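Local coordinates for protein lovastatin nonaketide synthase, polyketide synthase component (Aspergillus terreus, PDB 7CPX) that builds the nonaketide core of lovastatin, dihydromonacolin L, from malonyl-CoA units as a homodimeric iterative polyketide synthase working together with its partner LovC, at residues His1510-Leu1521 / Leu1537-Glu1548; Leu471-Ala479 / Ala523-Ile532. The protein carries 2 engineered substitutions. All blocks are in the same frame, centred on the assembly; numbering follows the deposited sequence.

Interaction 1. Residues His1510-Leu1521 / Leu1537-Glu1548; sequences HAYDLIIASNVL and LLKPGGQMVILE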
loop_
_atom_site.group_PDB
_atom_site.type_symbol
_atom_site.label_atom_id
_atom_site.label_comp_id
_atom_site.label_asym_id
_atom_site.label_seq_id
_atom_site.Cartn_x
_atom_site.Cartn_y
_atom_site.Cartn_z
ATOM N N HIS A 1510 -72.960 3.145 2.802
ATOM C CA HIS A 1510 -72.998 4.605 2.892
ATOM C C HIS A 1510 -71.642 5.167 3.308
ATOM O O HIS A 1510 -71.551 6.108 4.098
ATOM C CB HIS A 1510 -74.092 5.062 3.856
ATOM C CG HIS A 1510 -75.449 4.525 3.524
ATOM N ND1 HIS A 1510 -76.150 4.916 2.404
ATOM C CD2 HIS A 1510 -76.234 3.628 4.165
ATOM C CE1 HIS A 1510 -77.309 4.281 2.370
ATOM N NE2 HIS A 1510 -77.385 3.494 3.428
ATOM N N ALA A 1511 -70.575 4.578 2.774
ATOM C CA ALA A 1511 -69.215 5.001 3.073
ATOM C C ALA A 1511 -68.520 5.627 1.873
ATOM O O ALA A 1511 -67.304 5.841 1.916
ATOM C CB ALA A 1511 -68.396 3.816 3.584
ATOM N N TYR A 1512 -69.257 5.927 0.807
ATOM C CA TYR A 1512 -68.687 6.468 -0.419
ATOM C C TYR A 1512 -69.338 7.802 -0.746
ATOM O O TYR A 1512 -70.567 7.917 -0.743
ATOM C CB TYR A 1512 -68.862 5.491 -1.581
ATOM C CG TYR A 1512 -67.892 4.338 -1.525
ATOM C CD1 TYR A 1512 -66.616 4.461 -2.048
ATOM C CD2 TYR A 1512 -68.247 3.132 -0.939
ATOM C CE1 TYR A 1512 -65.722 3.419 -1.996
ATOM C CE2 TYR A 1512 -67.357 2.080 -0.884
ATOM C CZ TYR A 1512 -66.095 2.229 -1.415
ATOM O OH TYR A 1512 -65.199 1.185 -1.364
ATOM N N ASP A 1513 -68.506 8.805 -1.026
ATOM C CA ASP A 1513 -69.017 10.118 -1.392
ATOM C C ASP A 1513 -69.530 10.136 -2.825
ATOM O O ASP A 1513 -70.505 10.834 -3.128
ATOM C CB ASP A 1513 -67.926 11.174 -1.208
ATOM C CG ASP A 1513 -67.559 11.387 0.248
ATOM O OD1 ASP A 1513 -68.458 11.722 1.046
ATOM O OD2 ASP A 1513 -66.372 11.214 0.595
ATOM N N LEU A 1514 -68.894 9.382 -3.719
ATOM C CA LEU A 1514 -69.270 9.414 -5.124
ATOM C C LEU A 1514 -69.054 8.047 -5.756
ATOM O O LEU A 1514 -68.116 7.321 -5.415
ATOM C CB LEU A 1514 -68.476 10.487 -5.880
ATOM C CG LEU A 1514 -68.523 10.447 -7.409
ATOM C CD1 LEU A 1514 -68.602 11.850 -7.980
ATOM C CD2 LEU A 1514 -67.307 9.728 -7.959
ATOM N N ILE A 1515 -69.941 7.712 -6.689
ATOM C CA ILE A 1515 -69.865 6.477 -7.456
ATOM C C ILE A 1515 -69.957 6.821 -8.934
ATOM O O ILE A 1515 -70.659 7.762 -9.320
ATOM C CB ILE A 1515 -70.974 5.480 -7.055
ATOM C CG1 ILE A 1515 -70.679 4.898 -5.671
ATOM C CG2 ILE A 1515 -71.091 4.371 -8.093
ATOM C CD1 ILE A 1515 -71.772 3.999 -5.128
ATOM N N ILE A 1516 -69.234 6.065 -9.755
ATOM C CA ILE A 1516 -69.166 6.278 -11.198
ATOM C C ILE A 1516 -69.473 4.950 -11.874
ATOM O O ILE A 1516 -68.637 4.041 -11.869
ATOM C CB ILE A 1516 -67.794 6.802 -11.643
ATOM C CG1 ILE A 1516 -67.516 8.165 -11.010
ATOM C CG2 ILE A 1516 -67.734 6.899 -13.159
ATOM C CD1 ILE A 1516 -66.053 8.557 -11.020
ATOM N N ALA A 1517 -70.658 4.839 -12.466
ATOM C CA ALA A 1517 -71.048 3.643 -13.207
ATOM C C ALA A 1517 -70.716 3.860 -14.678
ATOM O O ALA A 1517 -71.419 4.599 -15.377
ATOM C CB ALA A 1517 -72.531 3.345 -13.016
ATOM N N SER A 1518 -69.661 3.199 -15.153
ATOM C CA SER A 1518 -69.134 3.417 -16.500
ATOM C C SER A 1518 -69.725 2.373 -17.442
ATOM O O SER A 1518 -69.189 1.277 -17.599
ATOM C CB SER A 1518 -67.611 3.360 -16.494
ATOM O OG SER A 1518 -67.092 3.501 -17.805
ATOM N N ASN A 1519 -70.840 2.729 -18.081
ATOM C CA ASN A 1519 -71.465 1.902 -19.112
ATOM C C ASN A 1519 -71.554 0.443 -18.670
ATOM O O ASN A 1519 -71.258 -0.485 -19.426
ATOM C CB ASN A 1519 -70.709 2.024 -20.435
ATOM C CG ASN A 1519 -70.702 3.441 -20.971
ATOM O OD1 ASN A 1519 -71.669 3.888 -21.585
ATOM N ND2 ASN A 1519 -69.608 4.156 -20.740
ATOM N N VAL A 1520 -71.966 0.249 -17.419
ATOM C CA VAL A 1520 -72.110 -1.092 -16.861
ATOM C C VAL A 1520 -73.499 -1.360 -16.308
ATOM O O VAL A 1520 -73.862 -2.535 -16.111
ATOM C CB VAL A 1520 -71.042 -1.332 -15.771
ATOM C CG1 VAL A 1520 -71.304 -0.445 -14.562
ATOM C CG2 VAL A 1520 -70.989 -2.801 -15.379
ATOM N N LEU A 1521 -74.316 -0.340 -16.045
ATOM C CA LEU A 1521 -75.675 -0.580 -15.575
ATOM C C LEU A 1521 -76.521 -1.301 -16.615
ATOM O O LEU A 1521 -77.524 -1.925 -16.254
ATOM C CB LEU A 1521 -76.340 0.743 -15.189
ATOM C CG LEU A 1521 -75.624 1.564 -14.114
ATOM C CD1 LEU A 1521 -76.435 2.801 -13.760
ATOM C CD2 LEU A 1521 -75.352 0.726 -12.872
ATOM N N LEU A 1537 -74.354 2.128 -0.831
ATOM C CA LEU A 1537 -72.953 2.469 -0.613
ATOM C C LEU A 1537 -72.698 3.967 -0.544
ATOM O O LEU A 1537 -71.716 4.383 0.082
ATOM C CB LEU A 1537 -72.073 1.868 -1.714
ATOM C CG LEU A 1537 -71.751 0.375 -1.606
ATOM C CD1 LEU A 1537 -70.680 -0.002 -2.618
ATOM C CD2 LEU A 1537 -71.317 -0.012 -0.198
ATOM N N LEU A 1538 -73.545 4.785 -1.161
ATOM C CA LEU A 1538 -73.333 6.225 -1.163
ATOM C C LEU A 1538 -73.771 6.844 0.156
ATOM O O LEU A 1538 -74.800 6.472 0.727
ATOM C CB LEU A 1538 -74.096 6.882 -2.311
ATOM C CG LEU A 1538 -73.480 6.765 -3.704
ATOM C CD1 LEU A 1538 -74.405 7.381 -4.731
ATOM C CD2 LEU A 1538 -72.115 7.430 -3.755
ATOM N N LYS A 1539 -72.979 7.798 0.637
ATOM C CA LYS A 1539 -73.404 8.615 1.758
ATOM C C LYS A 1539 -74.582 9.486 1.325
ATOM O O LYS A 1539 -74.745 9.769 0.135
ATOM C CB LYS A 1539 -72.259 9.497 2.246
ATOM C CG LYS A 1539 -71.072 8.750 2.823
ATOM C CD LYS A 1539 -69.851 9.652 2.879
ATOM C CE LYS A 1539 -68.663 8.969 3.535
ATOM N NZ LYS A 1539 -67.451 9.836 3.518
ATOM N N PRO A 1540 -75.422 9.922 2.262
ATOM C CA PRO A 1540 -76.543 10.788 1.877
ATOM C C PRO A 1540 -76.037 12.027 1.157
ATOM O O PRO A 1540 -75.126 12.713 1.626
ATOM C CB PRO A 1540 -77.209 11.131 3.216
ATOM C CG PRO A 1540 -76.744 10.079 4.166
ATOM C CD PRO A 1540 -75.373 9.691 3.715
ATOM N N GLY A 1541 -76.640 12.312 0.005
ATOM C CA GLY A 1541 -76.178 13.381 -0.850
ATOM C C GLY A 1541 -75.022 13.014 -1.754
ATOM O O GLY A 1541 -74.549 13.875 -2.505
ATOM N N GLY A 1542 -74.549 11.769 -1.707
ATOM C CA GLY A 1542 -73.462 11.362 -2.574
ATOM C C GLY A 1542 -73.825 11.486 -4.040
ATOM O O GLY A 1542 -74.994 11.474 -4.430
ATOM N N GLN A 1543 -72.791 11.604 -4.867
ATOM C CA GLN A 1543 -72.951 11.896 -6.284
ATOM C C GLN A 1543 -72.771 10.625 -7.103
ATOM O O GLN A 1543 -71.712 9.989 -7.057
ATOM C CB GLN A 1543 -71.959 12.969 -6.731
ATOM C CG GLN A 1543 -72.391 14.385 -6.385
ATOM C CD GLN A 1543 -72.575 14.592 -4.895
ATOM O OE1 GLN A 1543 -71.964 13.902 -4.080
ATOM N NE2 GLN A 1543 -73.429 15.542 -4.531
ATOM N N MET A 1544 -73.807 10.269 -7.854
ATOM C CA MET A 1544 -73.773 9.151 -8.785
ATOM C C MET A 1544 -73.605 9.709 -10.192
ATOM O O MET A 1544 -74.417 10.528 -10.639
ATOM C CB MET A 1544 -75.054 8.324 -8.680
ATOM C CG MET A 1544 -74.833 6.826 -8.567
ATOM S SD MET A 1544 -74.061 6.103 -10.024
ATOM C CE MET A 1544 -74.244 4.360 -9.658
ATOM N N VAL A 1545 -72.551 9.274 -10.877
ATOM C CA VAL A 1545 -72.247 9.694 -12.238
ATOM C C VAL A 1545 -72.373 8.463 -13.119
ATOM O O VAL A 1545 -71.591 7.514 -12.986
ATOM C CB VAL A 1545 -70.846 10.309 -12.349
ATOM C CG1 VAL A 1545 -70.528 10.645 -13.793
ATOM C CG2 VAL A 1545 -70.739 11.543 -11.469
ATOM N N ILE A 1546 -73.341 8.478 -14.028
ATOM C CA ILE A 1546 -73.683 7.313 -14.834
ATOM C C ILE A 1546 -73.379 7.625 -16.290
ATOM O O ILE A 1546 -73.939 8.572 -16.856
ATOM C CB ILE A 1546 -75.158 6.919 -14.661
ATOM C CG1 ILE A 1546 -75.459 6.590 -13.198
ATOM C CG2 ILE A 1546 -75.504 5.739 -15.556
ATOM C CD1 ILE A 1546 -75.839 7.794 -12.363
ATOM N N LEU A 1547 -72.493 6.834 -16.894
ATOM C CA LEU A 1547 -72.377 6.742 -18.342
ATOM C C LEU A 1547 -73.106 5.479 -18.772
ATOM O O LEU A 1547 -72.734 4.377 -18.356
ATOM C CB LEU A 1547 -70.918 6.685 -18.794
ATOM C CG LEU A 1547 -70.007 7.871 -18.485
ATOM C CD1 LEU A 1547 -69.175 7.598 -17.245
ATOM C CD2 LEU A 1547 -69.118 8.161 -19.686
ATOM N N GLU A 1548 -74.144 5.629 -19.589
ATOM C CA GLU A 1548 -74.933 4.468 -19.967
ATOM C C GLU A 1548 -75.711 4.771 -21.237
ATOM O O GLU A 1548 -75.885 5.929 -21.627
ATOM C CB GLU A 1548 -75.883 4.053 -18.836
ATOM C CG GLU A 1548 -76.445 2.641 -18.958
ATOM C CD GLU A 1548 -75.364 1.582 -19.057
ATOM O OE1 GLU A 1548 -74.759 1.442 -20.141
ATOM O OE2 GLU A 1548 -75.115 0.891 -18.048
#
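Ile1515 lays its CG1-CD1 branch against the end of Leu1538, CG1 lying 3.5 Å from Leu1538 CD2, while CD1 also reaches Leu1537 CB. With CG1 beside the backbone N (chi1 -72°), the other branch, CG2, sits anti to that N and meets the methyl of Met1544, CE, at 3.5 Å; the thioether chain bends at chi2 (-64°), and CE also touches Ala1517 CB. Farther along this face Leu1521 CD1 meets Ile1546 CG2, the side chains roughly at right angles. Across the sheet, Leu1514 CD1 packs on Val1545 CG2, and Ile1516 runs alongside Val1545; helix 1420-1436 covers this second face. Strands 1514-1518 and 1542-1547 run parallel, axes 4.7 Å apart, with backbone bonds alternating from Gln1543 N to Asp1513 O through to Leu1547 N to Ala1517 O. Helix 1527-1537 lies between them in sequence, making a beta-alpha-beta crossover of the Rossmann-like methyltransferase domain. At the N-terminal end His1510 ND1 donates to Leu1538 O (2.7 Å, 161° at the hydrogen), the oxygen lying in the ring plane at the edge. Extended beyond CG, Lys1539 shares NZ weakly between Asp1513 OD1 (3.3 Å) and OD2 in a salt bridge, with a long, weak ion pair to Asp1441; Asp1513 OD2 also accepts from Asp1441 N. Tyr1512 OH bonds to Thr1468. Mostly aliphatic groups thus fill both faces centrally, while a hydrogen-bonded imidazole and a weak ion pair join the chains where the crossover helix enters the sheet.

Interaction 2. Residues Leu471-Ala479 / Ala523-Ile532; sequences LSLPLVLSA and AIVGHSHETI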
loop_
_atom_site.group_PDB
_atom_site.type_symbol
_atom_site.label_atom_id
_atom_site.label_comp_id
_atom_site.label_asym_id
_atom_site.label_seq_id
_atom_site.Cartn_x
_atom_site.Cartn_y
_atom_site.Cartn_z
ATOM N N LEU A 471 49.556 -33.082 44.283
ATOM C CA LEU A 471 49.227 -33.716 43.013
ATOM C C LEU A 471 47.758 -33.492 42.682
ATOM O O LEU A 471 46.875 -33.874 43.451
ATOM C CB LEU A 471 49.536 -35.214 43.063
ATOM C CG LEU A 471 49.873 -35.896 41.734
ATOM C CD1 LEU A 471 50.054 -37.390 41.942
ATOM C CD2 LEU A 471 48.811 -35.630 40.679
ATOM N N SER A 472 47.502 -32.869 41.535
ATOM C CA SER A 472 46.141 -32.604 41.095
ATOM C C SER A 472 46.066 -32.778 39.586
ATOM O O SER A 472 47.070 -32.669 38.877
ATOM C CB SER A 472 45.683 -31.196 41.493
ATOM O OG SER A 472 46.467 -30.206 40.850
ATOM N N LEU A 473 44.858 -33.050 39.104
ATOM C CA LEU A 473 44.650 -33.204 37.677
ATOM C C LEU A 473 44.804 -31.857 36.972
ATOM O O LEU A 473 44.620 -30.802 37.583
ATOM C CB LEU A 473 43.263 -33.769 37.389
ATOM C CG LEU A 473 43.016 -35.255 37.663
ATOM C CD1 LEU A 473 43.988 -36.121 36.881
ATOM C CD2 LEU A 473 43.101 -35.553 39.146
ATOM N N PRO A 474 45.148 -31.865 35.685
ATOM C CA PRO A 474 45.193 -30.605 34.938
ATOM C C PRO A 474 43.808 -29.996 34.811
ATOM O O PRO A 474 42.800 -30.702 34.730
ATOM C CB PRO A 474 45.755 -31.019 33.574
ATOM C CG PRO A 474 45.398 -32.456 33.443
ATOM C CD PRO A 474 45.456 -33.024 34.830
ATOM N N LEU A 475 43.764 -28.667 34.796
ATOM C CA LEU A 475 42.513 -27.934 34.627
ATOM C C LEU A 475 42.228 -27.859 33.134
ATOM O O LEU A 475 42.872 -27.106 32.404
ATOM C CB LEU A 475 42.618 -26.552 35.263
ATOM C CG LEU A 475 41.368 -25.672 35.244
ATOM C CD1 LEU A 475 41.409 -24.670 36.384
ATOM C CD2 LEU A 475 41.222 -24.949 33.915
ATOM N N VAL A 476 41.268 -28.649 32.672
ATOM C CA VAL A 476 41.015 -28.830 31.247
ATOM C C VAL A 476 39.816 -27.992 30.835
ATOM O O VAL A 476 38.790 -27.964 31.525
ATOM C CB VAL A 476 40.787 -30.316 30.910
ATOM C CG1 VAL A 476 41.994 -31.137 31.320
ATOM C CG2 VAL A 476 39.526 -30.835 31.585
ATOM N N LEU A 477 39.948 -27.300 29.705
ATOM C CA LEU A 477 38.871 -26.518 29.126
ATOM C C LEU A 477 38.772 -26.841 27.644
ATOM O O LEU A 477 39.770 -27.167 26.993
ATOM C CB LEU A 477 39.105 -25.018 29.325
ATOM C CG LEU A 477 39.268 -24.578 30.780
ATOM C CD1 LEU A 477 39.755 -23.145 30.857
ATOM C CD2 LEU A 477 37.963 -24.735 31.535
ATOM N N SER A 478 37.554 -26.762 27.113
ATOM C CA SER A 478 37.334 -27.067 25.711
ATOM C C SER A 478 36.131 -26.291 25.202
ATOM O O SER A 478 35.165 -26.057 25.931
ATOM C CB SER A 478 37.122 -28.567 25.487
ATOM O OG SER A 478 36.061 -29.057 26.287
ATOM N N ALA A 479 36.203 -25.910 23.931
ATOM C CA ALA A 479 35.141 -25.164 23.278
ATOM C C ALA A 479 35.145 -25.503 21.797
ATOM O O ALA A 479 36.126 -26.025 21.260
ATOM C CB ALA A 479 35.303 -23.655 23.484
ATOM N N ALA A 523 44.688 -27.104 28.262
ATOM C CA ALA A 523 44.883 -27.667 29.588
ATOM C C ALA A 523 45.864 -26.797 30.353
ATOM O O ALA A 523 46.862 -26.335 29.790
ATOM C CB ALA A 523 45.386 -29.107 29.501
ATOM N N ILE A 524 45.578 -26.581 31.631
ATOM C CA ILE A 524 46.353 -25.705 32.493
ATOM C C ILE A 524 46.971 -26.550 33.596
ATOM O O ILE A 524 46.318 -27.444 34.148
ATOM C CB ILE A 524 45.472 -24.587 33.084
ATOM C CG1 ILE A 524 44.647 -23.916 31.982
ATOM C CG2 ILE A 524 46.322 -23.571 33.805
ATOM C CD1 ILE A 524 45.470 -23.322 30.857
ATOM N N VAL A 525 48.230 -26.267 33.913
ATOM C CA VAL A 525 49.001 -27.042 34.876
ATOM C C VAL A 525 49.239 -26.179 36.106
ATOM O O VAL A 525 49.748 -25.057 35.995
ATOM C CB VAL A 525 50.332 -27.520 34.272
ATOM C CG1 VAL A 525 51.172 -28.227 35.316
ATOM C CG2 VAL A 525 50.070 -28.442 33.093
ATOM N N GLY A 526 48.874 -26.704 37.272
ATOM C CA GLY A 526 49.077 -25.995 38.518
ATOM C C GLY A 526 48.716 -26.828 39.730
ATOM O O GLY A 526 47.650 -27.451 39.769
ATOM N N HIS A 527 49.599 -26.846 40.729
ATOM C CA HIS A 527 49.352 -27.641 41.926
ATOM C C HIS A 527 48.301 -26.997 42.822
ATOM O O HIS A 527 47.457 -27.696 43.392
ATOM C CB HIS A 527 50.654 -27.839 42.703
ATOM C CG HIS A 527 50.495 -28.656 43.947
ATOM N ND1 HIS A 527 51.314 -28.506 45.045
ATOM C CD2 HIS A 527 49.613 -29.632 44.267
ATOM C CE1 HIS A 527 50.943 -29.353 45.988
ATOM N NE2 HIS A 527 49.912 -30.048 45.541
ATOM N N SER A 528 48.335 -25.677 42.958
ATOM C CA SER A 528 47.459 -24.947 43.863
ATOM C C SER A 528 46.690 -23.877 43.093
ATOM O O SER A 528 46.837 -23.723 41.878
ATOM C CB SER A 528 48.262 -24.320 45.006
ATOM O OG SER A 528 49.206 -23.386 44.511
ATOM N N HIS A 529 45.858 -23.133 43.825
ATOM C CA HIS A 529 45.030 -22.112 43.192
ATOM C C HIS A 529 45.880 -21.022 42.554
ATOM O O HIS A 529 45.596 -20.580 41.436
ATOM C CB HIS A 529 44.067 -21.509 44.215
ATOM C CG HIS A 529 42.997 -22.453 44.666
ATOM N ND1 HIS A 529 43.084 -23.175 45.836
ATOM C CD2 HIS A 529 41.815 -22.795 44.100
ATOM C CE1 HIS A 529 42.001 -23.920 45.974
ATOM N NE2 HIS A 529 41.216 -23.708 44.934
ATOM N N GLU A 530 46.923 -20.566 43.249
ATOM C CA GLU A 530 47.782 -19.535 42.675
ATOM C C GLU A 530 48.503 -20.051 41.435
ATOM O O GLU A 530 48.584 -19.352 40.416
ATOM C CB GLU A 530 48.791 -19.054 43.717
ATOM C CG GLU A 530 48.159 -18.404 44.935
ATOM C CD GLU A 530 49.189 -17.895 45.923
ATOM O OE1 GLU A 530 50.398 -18.029 45.644
ATOM O OE2 GLU A 530 48.787 -17.360 46.978
ATOM N N THR A 531 49.027 -21.275 41.504
ATOM C CA THR A 531 49.739 -21.841 40.364
ATOM C C THR A 531 48.809 -21.992 39.168
ATOM O O THR A 531 49.169 -21.647 38.036
ATOM C CB THR A 531 50.343 -23.193 40.745
ATOM O OG1 THR A 531 51.015 -23.080 42.006
ATOM C CG2 THR A 531 51.337 -23.652 39.690
ATOM N N ILE A 532 47.598 -22.500 39.405
ATOM C CA ILE A 532 46.668 -22.715 38.304
ATOM C C ILE A 532 46.201 -21.382 37.735
ATOM O O ILE A 532 46.014 -21.246 36.522
ATOM C CB ILE A 532 45.487 -23.596 38.761
ATOM C CG1 ILE A 532 44.955 -24.422 37.588
ATOM C CG2 ILE A 532 44.364 -22.756 39.340
ATOM C CD1 ILE A 532 45.868 -25.557 37.169
#
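Leu475 is the bump on which this contact turns: its forked end fits between Ile524 beside it on the sheet and Ile532 in the first turn of helix 529-542. CG stands anti to the backbone N (chi1 -177°), and the two methyls part company, CD1 going to Ile532 CG1 at 3.8 Å and CD2 to Ile524 CG1 at 4.1 Å. Leu475 and Ile524 point the same way, whereas Ile532 crosses Leu475 at a slant, with both its CG1 and CD1 3.9 Å from Leu475 CB. On the reverse face Val476 CG1 rests on Ala523 CB (4.4 Å), a shallow contact. The backbones meet as an antiparallel hydrogen-bonded pair: Leu475 N to Ile524 O and Ile524 N to Leu475 O, both 2.9 Å. On the N-terminal side of Pro474 the chains diverge, and Ser472 OG lies 3.2 Å from Gly526 O. Strand 475-479 edges a three-stranded antiparallel sheet with 520-524 and 546-547; helix 529-542 packs on the Leu475/Ile524 face and helix 883-898 on the Val476/Ala523 face. Leu475 also touches Leu511 of helix 504-513. Apart from this reciprocal backbone pair, cohesion here is chiefly aliphatic, joining the edge strand to the helix that follows its partner strand.

Interaction 2 comes first along the chain and closes before interaction 1 opens. Their centres lie 130 Å apart on opposite sides of the chain's centre, and their nearest atoms are about 106 Å apart, so neither touches the other. No sheet is shared: strand 475-479 edges a small antiparallel sheet packed by helix 883-898, which lies largely in the malonyl transacylase region, whereas 1512-1518 and 1542-1547 are inner neighbours in the mixed sheet of the methyltransferase domain. One pairs antiparallel strands, the other parallel strands joined by a crossover helix; helices pack on both. Each belongs to a separate part of the synthase, consistent with its multidomain build.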